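Local coordinates for DNA topoisomerase 2-associated protein PAT1 (Saccharomyces cerevisiae, PDB 5LMG) that activates mRNA decapping and represses translation, its C-terminal domain directly binding the decapping enzyme Dcp2 and the exonuclease Xrn1, at residues Phe171-Ser176 and Ile211-Leu216. The protein carries 2 engineered substitutions. Numbering follows the deposited sequence.
Sequences FLSNNS and ISRAAL
The guanidinium of Arg213 lies between two carbon atoms, a backbone CA and a leucine methyl: over the centre of one face sits Ser173 CA, 3.7 Å above the plane, and on the opposite face Leu216 CD1 lies displaced toward the rim, contributed three residues further along the arginine's own segment. Leu172 O approaches the group obliquely. At the NH2 end, Ser173 CB comes within 3.7 Å of Arg213 NH2, whereas Ser173 OG stays 3.8 Å from that nitrogen, too long for a hydrogen bond. The side chain leaves its helix with CG anti to the backbone N (chi1 -171°), and bends at chi2 and chi3 curl it, laying CG and CD against Leu172. There Arg213 CG meets Leu172 CB at 4.0 Å, and Arg213 CD lies 3.5 Å from Leu172 O. Helices 151-174 and 201-216 thus pack near their C-terminal ends within a largely helical domain of the PAT1 family, placed in the TPR clan; helix 178-191 lies between them in sequence and adds Leu184 against Leu172 and Ile181 against both Ser176 and Arg213. Asn175 is the first residue to leave helical geometry, and just beyond it Ser176 OG donates a 2.7 Å hydrogen bond to Leu172 O, the same oxygen that Arg213 CD packs against, in the carbonyl plane on a lone pair, with a C=O...OG angle of 116°.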
ATOM      1  N   PHE A 171      14.496  -1.559  -4.482  1.00 49.99           N
ATOM      2  CA  PHE A 171      15.475  -0.506  -4.251  1.00 50.44           C
ATOM      3  C   PHE A 171      15.763  -0.256  -2.752  1.00 53.26           C
ATOM      4  O   PHE A 171      16.929  -0.115  -2.388  1.00 52.99           O
ATOM      5  CB  PHE A 171      15.079   0.803  -4.970  1.00 52.68           C
ATOM      6  CG  PHE A 171      15.940   1.996  -4.607  1.00 55.00           C
ATOM      7  CD1 PHE A 171      17.224   2.131  -5.121  1.00 58.62           C
ATOM      8  CD2 PHE A 171      15.470   2.974  -3.739  1.00 57.97           C
ATOM      9  CE1 PHE A 171      18.024   3.227  -4.769  1.00 60.49           C
ATOM     10  CE2 PHE A 171      16.272   4.068  -3.386  1.00 61.62           C
ATOM     11  CZ  PHE A 171      17.543   4.187  -3.905  1.00 59.83           C
ATOM     12  N   LEU A 172      14.719  -0.177  -1.900  1.00 49.12           N
ATOM     13  CA  LEU A 172      14.888   0.073  -0.463  1.00 49.66           C
ATOM     14  C   LEU A 172      15.503  -1.118   0.285  1.00 55.35           C
ATOM     15  O   LEU A 172      16.229  -0.932   1.263  1.00 54.06           O
ATOM     16  CB  LEU A 172      13.566   0.516   0.201  1.00 49.31           C
ATOM     17  CG  LEU A 172      13.006   1.887  -0.218  1.00 53.60           C
ATOM     18  CD1 LEU A 172      11.682   2.147   0.435  1.00 53.08           C
ATOM     19  CD2 LEU A 172      13.968   3.020   0.122  1.00 57.81           C
ATOM     20  N   SER A 173      15.212  -2.339  -0.192  1.00 54.10           N
ATOM     21  CA  SER A 173      15.697  -3.596   0.365  1.00 55.09           C
ATOM     22  C   SER A 173      17.197  -3.767   0.131  1.00 60.31           C
ATOM     23  O   SER A 173      17.848  -4.445   0.919  1.00 59.50           O
ATOM     24  CB  SER A 173      14.950  -4.765  -0.273  1.00 60.08           C
ATOM     25  OG  SER A 173      15.470  -6.024   0.121  1.00 72.95           O
ATOM     26  N   ASN A 174      17.726  -3.158  -0.954  1.00 58.55           N
ATOM     27  CA  ASN A 174      19.110  -3.269  -1.400  1.00 59.94           C
ATOM     28  C   ASN A 174      19.988  -2.014  -1.257  1.00 68.02           C
ATOM     29  O   ASN A 174      21.094  -2.122  -0.737  1.00 67.96           O
ATOM     30  CB  ASN A 174      19.138  -3.732  -2.868  1.00 60.10           C
ATOM     31  CG  ASN A 174      18.691  -5.156  -3.081  1.00 75.50           C
ATOM     32  OD1 ASN A 174      19.340  -6.109  -2.639  1.00 70.50           O
ATOM     33  ND2 ASN A 174      17.594  -5.331  -3.808  1.00 61.35           N
ATOM     34  N   ASN A 175      19.529  -0.854  -1.777  1.00 67.92           N
ATOM     35  CA  ASN A 175      20.313   0.387  -1.856  1.00 69.41           C
ATOM     36  C   ASN A 175      19.872   1.553  -0.933  1.00 74.41           C
ATOM     37  O   ASN A 175      19.955   2.716  -1.347  1.00 75.04           O
ATOM     38  CB  ASN A 175      20.356   0.878  -3.317  1.00 73.38           C
ATOM     39  CG  ASN A 175      20.981  -0.083  -4.298  1.00100.85           C
ATOM     40  OD1 ASN A 175      22.191  -0.049  -4.548  1.00 96.75           O
ATOM     41  ND2 ASN A 175      20.160  -0.930  -4.908  1.00 92.33           N
ATOM     42  N   SER A 176      19.472   1.271   0.320  1.00 70.02           N
ATOM     43  CA  SER A 176      19.105   2.369   1.216  1.00 69.83           C
ATOM     44  C   SER A 176      19.568   2.173   2.654  1.00 72.34           C
ATOM     45  O   SER A 176      19.399   1.092   3.228  1.00 73.12           O
ATOM     46  CB  SER A 176      17.611   2.664   1.161  1.00 73.50           C
ATOM     47  OG  SER A 176      16.857   1.656   1.814  1.00 84.17           O
ATOM     48  N   ILE A 211       7.530   1.864   6.678  1.00 43.24           N
ATOM     49  CA  ILE A 211       7.520   1.429   8.095  1.00 43.90           C
ATOM     50  C   ILE A 211       8.260   0.096   8.258  1.00 45.97           C
ATOM     51  O   ILE A 211       9.097  -0.018   9.162  1.00 44.84           O
ATOM     52  CB  ILE A 211       6.090   1.341   8.707  1.00 47.55           C
ATOM     53  CG1 ILE A 211       5.394   2.708   8.795  1.00 47.96           C
ATOM     54  CG2 ILE A 211       6.100   0.635  10.083  1.00 49.74           C
ATOM     55  CD1 ILE A 211       3.846   2.549   9.128  1.00 53.22           C
ATOM     56  N   SER A 212       7.915  -0.914   7.408  1.00 41.90           N
ATOM     57  CA  SER A 212       8.530  -2.249   7.415  1.00 42.20           C
ATOM     58  C   SER A 212      10.046  -2.195   7.171  1.00 47.30           C
ATOM     59  O   SER A 212      10.793  -2.885   7.866  1.00 47.07           O
ATOM     60  CB  SER A 212       7.852  -3.170   6.410  1.00 44.81           C
ATOM     61  OG  SER A 212       6.480  -3.300   6.739  1.00 52.04           O
ATOM     62  N   ARG A 213      10.495  -1.338   6.231  1.00 44.94           N
ATOM     63  CA  ARG A 213      11.919  -1.153   5.930  1.00 46.15           C
ATOM     64  C   ARG A 213      12.670  -0.487   7.094  1.00 48.82           C
ATOM     65  O   ARG A 213      13.727  -0.981   7.485  1.00 48.46           O
ATOM     66  CB  ARG A 213      12.126  -0.406   4.596  1.00 48.01           C
ATOM     67  CG  ARG A 213      13.590  -0.343   4.083  1.00 65.96           C
ATOM     68  CD  ARG A 213      14.391  -1.655   4.093  1.00 75.60           C
ATOM     69  NE  ARG A 213      13.664  -2.783   3.503  1.00 85.18           N
ATOM     70  CZ  ARG A 213      14.041  -4.055   3.604  1.00 97.02           C
ATOM     71  NH1 ARG A 213      15.147  -4.378   4.266  1.00 88.18           N
ATOM     72  NH2 ARG A 213      13.316  -5.015   3.046  1.00 76.39           N
ATOM     73  N   ALA A 214      12.095   0.595   7.669  1.00 45.49           N
ATOM     74  CA  ALA A 214      12.625   1.323   8.830  1.00 45.78           C
ATOM     75  C   ALA A 214      12.822   0.360  10.023  1.00 50.82           C
ATOM     76  O   ALA A 214      13.872   0.398  10.667  1.00 48.92           O
ATOM     77  CB  ALA A 214      11.673   2.449   9.220  1.00 46.31           C
ATOM     78  N   ALA A 215      11.823  -0.530  10.270  1.00 49.31           N
ATOM     79  CA  ALA A 215      11.826  -1.531  11.347  1.00 50.25           C
ATOM     80  C   ALA A 215      12.942  -2.580  11.199  1.00 56.12           C
ATOM     81  O   ALA A 215      13.394  -3.114  12.210  1.00 55.67           O
ATOM     82  CB  ALA A 215      10.473  -2.225  11.420  1.00 50.43           C
ATOM     83  N   LEU A 216      13.353  -2.897   9.954  1.00 54.86           N
ATOM     84  CA  LEU A 216      14.409  -3.880   9.682  1.00 56.68           C
ATOM     85  C   LEU A 216      15.816  -3.320   9.902  1.00 64.43           C
ATOM     86  O   LEU A 216      16.724  -4.088  10.222  1.00 63.65           O
ATOM     87  CB  LEU A 216      14.268  -4.515   8.287  1.00 56.47           C
ATOM     88  CG  LEU A 216      13.081  -5.471   8.107  1.00 61.10           C
ATOM     89  CD1 LEU A 216      12.761  -5.665   6.646  1.00 61.44           C
ATOM     90  CD2 LEU A 216      13.322  -6.811   8.787  1.00 63.26           C
TER